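PDB 5NBH: fiber from Murine adenovirus 2, which probably attaches the virion to its host cell, this chain being the distal shaft and trimeric head, which can bind N-acetylglucosamine. Local coordinates for residues A[122-127]-A[221-226]; A[133-138]-A[213-218]; A[90-95]-A[103-108]. All coordinates share one frame; numbering follows the deposited sequence. Where two conformers were deposited one is given.

How the contacts relate
Three antiparallel strand pairs illustrate how a two-layered beta head is assembled. From the N terminus, contact 3 comes first: segments 90-95 and 103-108 close the hairpin of strands 83-96 and 103-113. The next strand, 116-125, extends that sheet, and the chain then crosses to the other layer as strand 131-140. After strands 179-188 and 191-205 of that layer, strand 208-217 pairs with 131-140 in contact 2. Strand 223-231 then goes back to the first layer and closes contact 1 against 122-127, so the long loop of contact 1 encloses contact 2, whereas contact 3 precedes both in series. Trp135 packs on Leu95, Ala104 and Pro222, binding the layers together, and in one conformer of Arg94 a salt bridge joins it to Glu126.

Contact 1 (A[122-127]-A[221-226]); sequences DVTGET and KPIFQM
Val123 and Phe224 lie side by side on the buried face of an antiparallel pair. Phe224 has chi1 of 61°, the crowded position between its own N and carbonyl carbon, and this brings one ring face beneath Val123: CB of Val123 sits 4.1 Å from the Phe224 ring centroid in a CH-pi contact, while Val123 CG2 reaches Phe224 CZ at 3.7 Å. Their backbones are joined twice, Val123 N to Phe224 O (2.8 Å) and Phe224 N to Val123 O (3.0 Å), and Gly125 N adds a bond to Pro222 O (2.7 Å). On the other face Gln225 NE2 donates to the anti lone pair of Asp122 OD1 (3.3 Å), the amide and carboxylate planes 76° apart; the same NE2 also holds Met229 O of the second subunit. The aliphatic arm of Lys221 runs alongside the backbone of Gly125 and Glu126, CE lying 3.2 Å from Glu126 O, and a bend at chi4 (83°) carries NZ to its salt bridge with Glu188. Pro222 CD meets Thr127 O at 3.4 Å, and the proline ring also packs on Gln133, an N-acetylglucosamine-binding residue. This is the pairing of strands C and J in the ABCJ sheet of the adenovirus fibre head's beta sandwich.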
# COMPACT_ATOMS: atom_id res chain seq x y z
N ASP A 122 8.13 -2.94 -12.52
CA ASP A 122 8.93 -1.94 -13.22
C ASP A 122 9.59 -2.68 -14.36
O ASP A 122 10.42 -3.53 -14.11
CB ASP A 122 9.97 -1.42 -12.25
CG ASP A 122 10.53 -0.13 -12.67
OD1 ASP A 122 10.12 0.89 -12.10
OD2 ASP A 122 11.33 -0.12 -13.62
N VAL A 123 9.19 -2.40 -15.60
CA VAL A 123 9.62 -3.20 -16.75
C VAL A 123 10.57 -2.34 -17.55
O VAL A 123 10.25 -1.21 -17.85
CB VAL A 123 8.42 -3.58 -17.66
CG1 VAL A 123 8.87 -4.33 -18.93
CG2 VAL A 123 7.40 -4.42 -16.92
N THR A 124 11.74 -2.86 -17.86
CA THR A 124 12.67 -2.15 -18.74
C THR A 124 12.95 -3.04 -19.95
O THR A 124 13.78 -3.96 -19.90
CB THR A 124 13.97 -1.78 -18.03
OG1 THR A 124 13.68 -0.99 -16.87
CG2 THR A 124 14.87 -0.96 -18.94
N GLY A 125 12.19 -2.79 -21.00
CA GLY A 125 12.38 -3.46 -22.31
C GLY A 125 13.65 -3.02 -23.01
O GLY A 125 14.16 -1.90 -22.82
N GLU A 126 14.19 -3.92 -23.84
CA GLU A 126 15.45 -3.68 -24.51
C GLU A 126 15.25 -3.17 -25.92
O GLU A 126 16.13 -2.51 -26.44
CB GLU A 126 16.25 -4.96 -24.63
CG GLU A 126 16.75 -5.55 -23.34
CD GLU A 126 17.62 -6.76 -23.58
OE1 GLU A 126 17.50 -7.46 -24.63
OE2 GLU A 126 18.46 -7.02 -22.71
N THR A 127 14.12 -3.49 -26.53
CA THR A 127 13.98 -3.33 -27.97
C THR A 127 12.82 -2.43 -28.32
O THR A 127 11.67 -2.65 -27.87
CB THR A 127 13.79 -4.73 -28.64
OG1 THR A 127 14.86 -5.60 -28.27
CG2 THR A 127 13.77 -4.61 -30.15
N LYS A 221 10.67 1.62 -26.79
CA LYS A 221 10.95 0.49 -25.91
C LYS A 221 9.88 0.45 -24.83
O LYS A 221 9.50 1.47 -24.32
CB LYS A 221 12.30 0.67 -25.23
CG LYS A 221 13.48 0.72 -26.20
CD LYS A 221 14.78 0.71 -25.43
CE LYS A 221 15.99 0.67 -26.34
NZ LYS A 221 16.34 2.01 -26.85
N PRO A 222 9.43 -0.75 -24.45
CA PRO A 222 8.47 -0.86 -23.35
C PRO A 222 9.20 -0.71 -22.02
O PRO A 222 9.81 -1.63 -21.52
CB PRO A 222 7.82 -2.24 -23.57
CG PRO A 222 8.84 -3.02 -24.34
CD PRO A 222 9.66 -2.04 -25.15
N ILE A 223 9.20 0.52 -21.51
CA ILE A 223 9.88 0.87 -20.28
C ILE A 223 8.87 1.66 -19.47
O ILE A 223 8.58 2.79 -19.80
CB ILE A 223 11.13 1.73 -20.55
CG1 ILE A 223 12.11 0.96 -21.41
CG2 ILE A 223 11.76 2.15 -19.22
CD1 ILE A 223 13.40 1.72 -21.71
N PHE A 224 8.32 1.03 -18.44
CA PHE A 224 7.21 1.57 -17.67
C PHE A 224 7.09 0.93 -16.29
O PHE A 224 7.66 -0.13 -16.10
CB PHE A 224 5.89 1.35 -18.42
CG PHE A 224 5.55 -0.09 -18.66
CD1 PHE A 224 6.02 -0.75 -19.79
CD2 PHE A 224 4.74 -0.77 -17.79
CE1 PHE A 224 5.68 -2.08 -20.03
CE2 PHE A 224 4.41 -2.10 -18.02
CZ PHE A 224 4.89 -2.76 -19.13
N GLN A 225 6.35 1.58 -15.38
CA GLN A 225 5.96 1.02 -14.07
C GLN A 225 4.43 0.98 -14.05
O GLN A 225 3.75 1.86 -14.60
CB GLN A 225 6.47 1.86 -12.84
CG GLN A 225 6.12 1.26 -11.45
CD GLN A 225 6.66 2.01 -10.19
OE1 GLN A 225 5.89 2.67 -9.48
NE2 GLN A 225 7.92 1.80 -9.85
N MET A 226 3.87 -0.07 -13.48
CA MET A 226 2.44 -0.09 -13.20
C MET A 226 2.09 -0.98 -12.04
O MET A 226 2.83 -1.84 -11.65
CB MET A 226 1.58 -0.44 -14.42
CG MET A 226 1.74 -1.78 -15.08
SD MET A 226 0.07 -2.21 -15.65
CE MET A 226 -0.56 -2.43 -13.99

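Contact 2 (A[133-138]-A[213-218]); sequences QTWELQ and LKSTTS
Backbone hydrogen bonds join Gln133-Trp135 to Leu213-Ser215, whose strands run antiparallel at 157°. Trp135 and Leu213 exchange a matched pair, Trp135 N to Leu213 O and Leu213 N to Trp135 O, both 2.8 Å. Gln133 N reaches Ser215 O at 2.7 Å, whereas the return bond from Ser215 N is weak. Between these rungs Lys214 CA leans on Gln133 O in a CA-H...O contact of 3.0 Å. Such is the edge of the GHID sheet, the second layer of the fibre head sandwich, where strand D (131-140) pairs with strand I (208-217). Among the side-chain bonds, the indole NE1 of Trp135 donates to Ser215 OG (3.0 Å, 154° at the hydrogen), the oxygen lying at the ring edge and a little off its plane. Ser215 holds OG between its N and carbonyl carbon, chi1 49°, which places the hydroxyl before that N-H; the bond should restrain the indole's rotation. On the same face Gln133 CB, from the N-acetylglucosamine site, rests over one indole face, toward its rim, and Pro222 also packs on Trp135. On the opposite face Thr134 and Lys214 lie alongside; a water bonded to Thr134 OG1 (2.6 Å) also accepts a weak bond from Lys214 NZ.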
# COMPACT_ATOMS: atom_id res chain seq x y z
N GLN A 133 3.19 -6.17 -26.49
CA GLN A 133 4.10 -7.20 -25.93
C GLN A 133 3.36 -7.97 -24.84
O GLN A 133 2.54 -7.39 -24.12
CB GLN A 133 5.38 -6.60 -25.31
CG GLN A 133 6.19 -5.74 -26.26
CD GLN A 133 5.64 -4.33 -26.39
OE1 GLN A 133 5.27 -3.70 -25.41
NE2 GLN A 133 5.61 -3.81 -27.62
N THR A 134 3.69 -9.24 -24.69
CA THR A 134 3.06 -10.10 -23.69
C THR A 134 4.12 -10.54 -22.73
O THR A 134 5.09 -11.18 -23.14
CB THR A 134 2.34 -11.33 -24.33
OG1 THR A 134 1.26 -10.90 -25.17
CG2 THR A 134 1.72 -12.18 -23.25
N TRP A 135 3.95 -10.18 -21.45
CA TRP A 135 4.88 -10.52 -20.40
C TRP A 135 4.12 -11.47 -19.49
O TRP A 135 3.07 -11.07 -18.95
CB TRP A 135 5.34 -9.28 -19.62
CG TRP A 135 5.77 -8.13 -20.51
CD1 TRP A 135 5.07 -6.98 -20.73
CD2 TRP A 135 6.94 -8.05 -21.34
NE1 TRP A 135 5.73 -6.19 -21.62
CE2 TRP A 135 6.89 -6.82 -22.01
CE3 TRP A 135 8.03 -8.91 -21.58
CZ2 TRP A 135 7.89 -6.41 -22.89
CZ3 TRP A 135 9.03 -8.51 -22.49
CH2 TRP A 135 8.96 -7.28 -23.12
N GLU A 136 4.63 -12.67 -19.30
CA GLU A 136 3.89 -13.71 -18.57
C GLU A 136 4.68 -14.09 -17.34
O GLU A 136 5.86 -14.45 -17.45
CB GLU A 136 3.68 -14.93 -19.47
CG GLU A 136 2.78 -16.02 -18.90
CD GLU A 136 2.63 -17.19 -19.89
OE1 GLU A 136 1.61 -17.28 -20.59
OE2 GLU A 136 3.53 -18.02 -19.91
N LEU A 137 4.06 -13.99 -16.17
CA LEU A 137 4.62 -14.53 -14.91
C LEU A 137 3.84 -15.75 -14.47
O LEU A 137 2.64 -15.71 -14.39
CB LEU A 137 4.53 -13.47 -13.79
CG LEU A 137 5.22 -12.14 -14.08
CD1 LEU A 137 4.88 -11.08 -13.01
CD2 LEU A 137 6.71 -12.37 -14.20
N GLN A 138 4.56 -16.84 -14.19
CA GLN A 138 3.98 -18.11 -13.78
C GLN A 138 4.39 -18.39 -12.34
O GLN A 138 5.55 -18.18 -11.99
CB GLN A 138 4.53 -19.21 -14.68
CG GLN A 138 3.91 -20.58 -14.51
CD GLN A 138 4.59 -21.62 -15.38
OE1 GLN A 138 4.32 -22.80 -15.23
NE2 GLN A 138 5.47 -21.19 -16.27
N LEU A 213 0.67 -9.73 -18.52
CA LEU A 213 0.64 -8.32 -18.83
C LEU A 213 0.80 -8.06 -20.31
O LEU A 213 1.63 -8.69 -20.95
CB LEU A 213 1.74 -7.58 -18.07
CG LEU A 213 1.86 -7.93 -16.58
CD1 LEU A 213 3.09 -7.26 -16.02
CD2 LEU A 213 0.63 -7.48 -15.79
N LYS A 214 0.02 -7.14 -20.87
CA LYS A 214 0.21 -6.80 -22.28
C LYS A 214 0.33 -5.29 -22.45
O LYS A 214 -0.64 -4.55 -22.27
CB LYS A 214 -0.90 -7.37 -23.15
CG LYS A 214 -1.00 -8.87 -23.14
CD LYS A 214 -2.17 -9.39 -23.99
CE LYS A 214 -2.27 -10.89 -23.81
NZ LYS A 214 -3.23 -11.58 -24.72
N SER A 215 1.54 -4.86 -22.80
CA SER A 215 1.83 -3.45 -23.02
C SER A 215 1.73 -3.11 -24.51
O SER A 215 2.17 -3.90 -25.37
CB SER A 215 3.23 -3.13 -22.52
OG SER A 215 4.22 -4.02 -22.99
N THR A 216 1.20 -1.94 -24.81
CA THR A 216 1.05 -1.52 -26.22
C THR A 216 1.94 -0.30 -26.46
O THR A 216 1.86 0.68 -25.73
CB THR A 216 -0.40 -1.24 -26.56
OG1 THR A 216 -1.11 -2.47 -26.46
CG2 THR A 216 -0.56 -0.68 -27.96
N THR A 217 2.83 -0.41 -27.45
CA THR A 217 3.80 0.66 -27.76
C THR A 217 3.73 1.06 -29.26
O THR A 217 3.25 0.29 -30.08
CB THR A 217 5.23 0.27 -27.37
OG1 THR A 217 5.69 -0.85 -28.16
CG2 THR A 217 5.28 -0.12 -25.89
N SER A 218 4.16 2.29 -29.56
CA SER A 218 4.38 2.76 -30.93
C SER A 218 5.77 3.36 -31.01
O SER A 218 6.00 4.47 -30.52
CB SER A 218 3.36 3.83 -31.30
OG SER A 218 2.07 3.45 -30.91
O HOH W 1 -0.38 -12.77 -25.84

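Contact 3 (A[90-95]-A[103-108]); sequences NTPMRL and YADAHI
Met93 to Leu95 run antiparallel to Tyr103-Ile108 at 143°, a twisted ladder in which Met93 pairs with Ala106 and Leu95 with Ala104 by reciprocal backbone hydrogen bonds, Met93 N standing 2.8 Å from Ala106 O. Between these rungs, on the more exposed face, Arg94 faces Asp105. A bend at chi2 (57°) turns the chain across toward Asp105; in the conformer given, NH1 makes a salt bridge to Asp105 OD1 of 2.8 Å, the nitrogen coming from above the carboxylate plane, 56° out of it, while NH2 makes a salt bridge to Glu126. Tyr103 CB sits over the rim of one guanidinium face, 3.7 Å above its plane. Here the segments form the A-B hairpin of the ABCJ sheet in the fibre head, its connection carrying Asn97 and Glu102 of the N-acetylglucosamine site. Pro92 and His107 lie side by side, with CB of Pro92 over the imidazole face (3.8 Å to the ring centroid, a CH-pi contact). A water donates to Pro92 O at 3.0 Å and more weakly to Asp105 OD1. The sandwich-facing side is apolar: Leu95 CD1 meets Ala106 CB at 3.8 Å, and Met93 CE touches Ile108 CD1 at 4.0 Å.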
# COMPACT_ATOMS: atom_id res chain seq x y z
N ASN A 90 18.41 -5.70 -6.67
CA ASN A 90 19.37 -5.68 -7.78
C ASN A 90 19.37 -6.99 -8.63
O ASN A 90 20.35 -7.29 -9.32
CB ASN A 90 20.78 -5.41 -7.20
CG ASN A 90 21.61 -4.48 -8.05
OD1 ASN A 90 21.58 -4.54 -9.29
ND2 ASN A 90 22.37 -3.62 -7.39
N THR A 91 18.28 -7.76 -8.58
CA THR A 91 18.18 -9.03 -9.31
C THR A 91 16.86 -9.08 -10.09
O THR A 91 15.98 -9.91 -9.82
CB THR A 91 18.32 -10.21 -8.34
OG1 THR A 91 19.46 -9.98 -7.50
CG2 THR A 91 18.49 -11.53 -9.09
N PRO A 92 16.73 -8.18 -11.08
CA PRO A 92 15.51 -8.18 -11.88
C PRO A 92 15.35 -9.48 -12.67
O PRO A 92 16.33 -10.15 -12.96
CB PRO A 92 15.70 -6.98 -12.80
CG PRO A 92 17.17 -6.84 -12.95
CD PRO A 92 17.74 -7.26 -11.63
N MET A 93 14.10 -9.79 -13.00
CA MET A 93 13.73 -11.02 -13.69
C MET A 93 13.76 -10.79 -15.20
O MET A 93 13.23 -9.81 -15.70
CB MET A 93 12.33 -11.42 -13.26
CG MET A 93 11.93 -12.78 -13.73
SD MET A 93 10.32 -13.16 -13.18
CE MET A 93 10.50 -13.09 -11.38
N ARG A 94 14.37 -11.73 -15.91
CA ARG A 94 14.42 -11.67 -17.37
C ARG A 94 13.13 -12.27 -17.93
O ARG A 94 12.75 -13.40 -17.54
CB ARG A 94 15.63 -12.47 -17.84
CG ARG A 94 15.89 -12.37 -19.32
CD ARG A 94 16.08 -10.92 -19.66
NE ARG A 94 16.97 -10.76 -20.78
CZ ARG A 94 17.53 -9.62 -21.10
NH1 ARG A 94 17.26 -8.53 -20.39
NH2 ARG A 94 18.34 -9.58 -22.13
N LEU A 95 12.44 -11.48 -18.77
CA LEU A 95 11.19 -11.85 -19.40
C LEU A 95 11.33 -11.77 -20.91
O LEU A 95 12.00 -10.90 -21.42
CB LEU A 95 10.05 -10.91 -18.98
CG LEU A 95 9.79 -10.89 -17.47
CD1 LEU A 95 8.74 -9.87 -17.14
CD2 LEU A 95 9.37 -12.25 -17.00
N TYR A 103 13.16 -8.94 -25.24
CA TYR A 103 13.26 -9.24 -23.80
C TYR A 103 13.15 -7.96 -22.96
O TYR A 103 13.32 -6.85 -23.46
CB TYR A 103 14.59 -9.92 -23.51
CG TYR A 103 14.75 -11.26 -24.20
CD1 TYR A 103 15.14 -11.33 -25.55
CD2 TYR A 103 14.46 -12.45 -23.55
CE1 TYR A 103 15.30 -12.56 -26.19
CE2 TYR A 103 14.60 -13.69 -24.19
CZ TYR A 103 15.02 -13.73 -25.50
OH TYR A 103 15.15 -14.94 -26.14
N ALA A 104 12.87 -8.15 -21.67
CA ALA A 104 12.85 -7.08 -20.68
C ALA A 104 13.37 -7.61 -19.34
O ALA A 104 13.35 -8.80 -19.09
CB ALA A 104 11.46 -6.54 -20.52
N ASP A 105 13.83 -6.68 -18.51
CA ASP A 105 14.18 -6.97 -17.11
C ASP A 105 13.09 -6.35 -16.26
O ASP A 105 12.68 -5.21 -16.52
CB ASP A 105 15.48 -6.31 -16.74
CG ASP A 105 16.70 -7.12 -17.17
OD1 ASP A 105 16.53 -8.25 -17.66
OD2 ASP A 105 17.82 -6.61 -17.00
N ALA A 106 12.62 -7.07 -15.25
CA ALA A 106 11.53 -6.57 -14.45
C ALA A 106 11.84 -6.70 -12.95
O ALA A 106 12.32 -7.73 -12.50
CB ALA A 106 10.25 -7.31 -14.81
N HIS A 107 11.59 -5.62 -12.22
CA HIS A 107 11.56 -5.65 -10.75
C HIS A 107 10.11 -5.76 -10.36
O HIS A 107 9.27 -5.03 -10.88
CB HIS A 107 12.15 -4.39 -10.15
CG HIS A 107 13.60 -4.17 -10.48
ND1 HIS A 107 14.63 -4.68 -9.72
CD2 HIS A 107 14.18 -3.44 -11.46
CE1 HIS A 107 15.78 -4.31 -10.24
NE2 HIS A 107 15.54 -3.56 -11.30
N ILE A 108 9.79 -6.70 -9.49
CA ILE A 108 8.41 -6.99 -9.12
C ILE A 108 8.24 -7.04 -7.61
O ILE A 108 9.05 -7.69 -6.92
CB ILE A 108 8.00 -8.37 -9.67
CG1 ILE A 108 8.13 -8.39 -11.20
CG2 ILE A 108 6.56 -8.69 -9.33
CD1 ILE A 108 8.23 -9.79 -11.75
O HOH W 2 17.58 -10.08 -15.65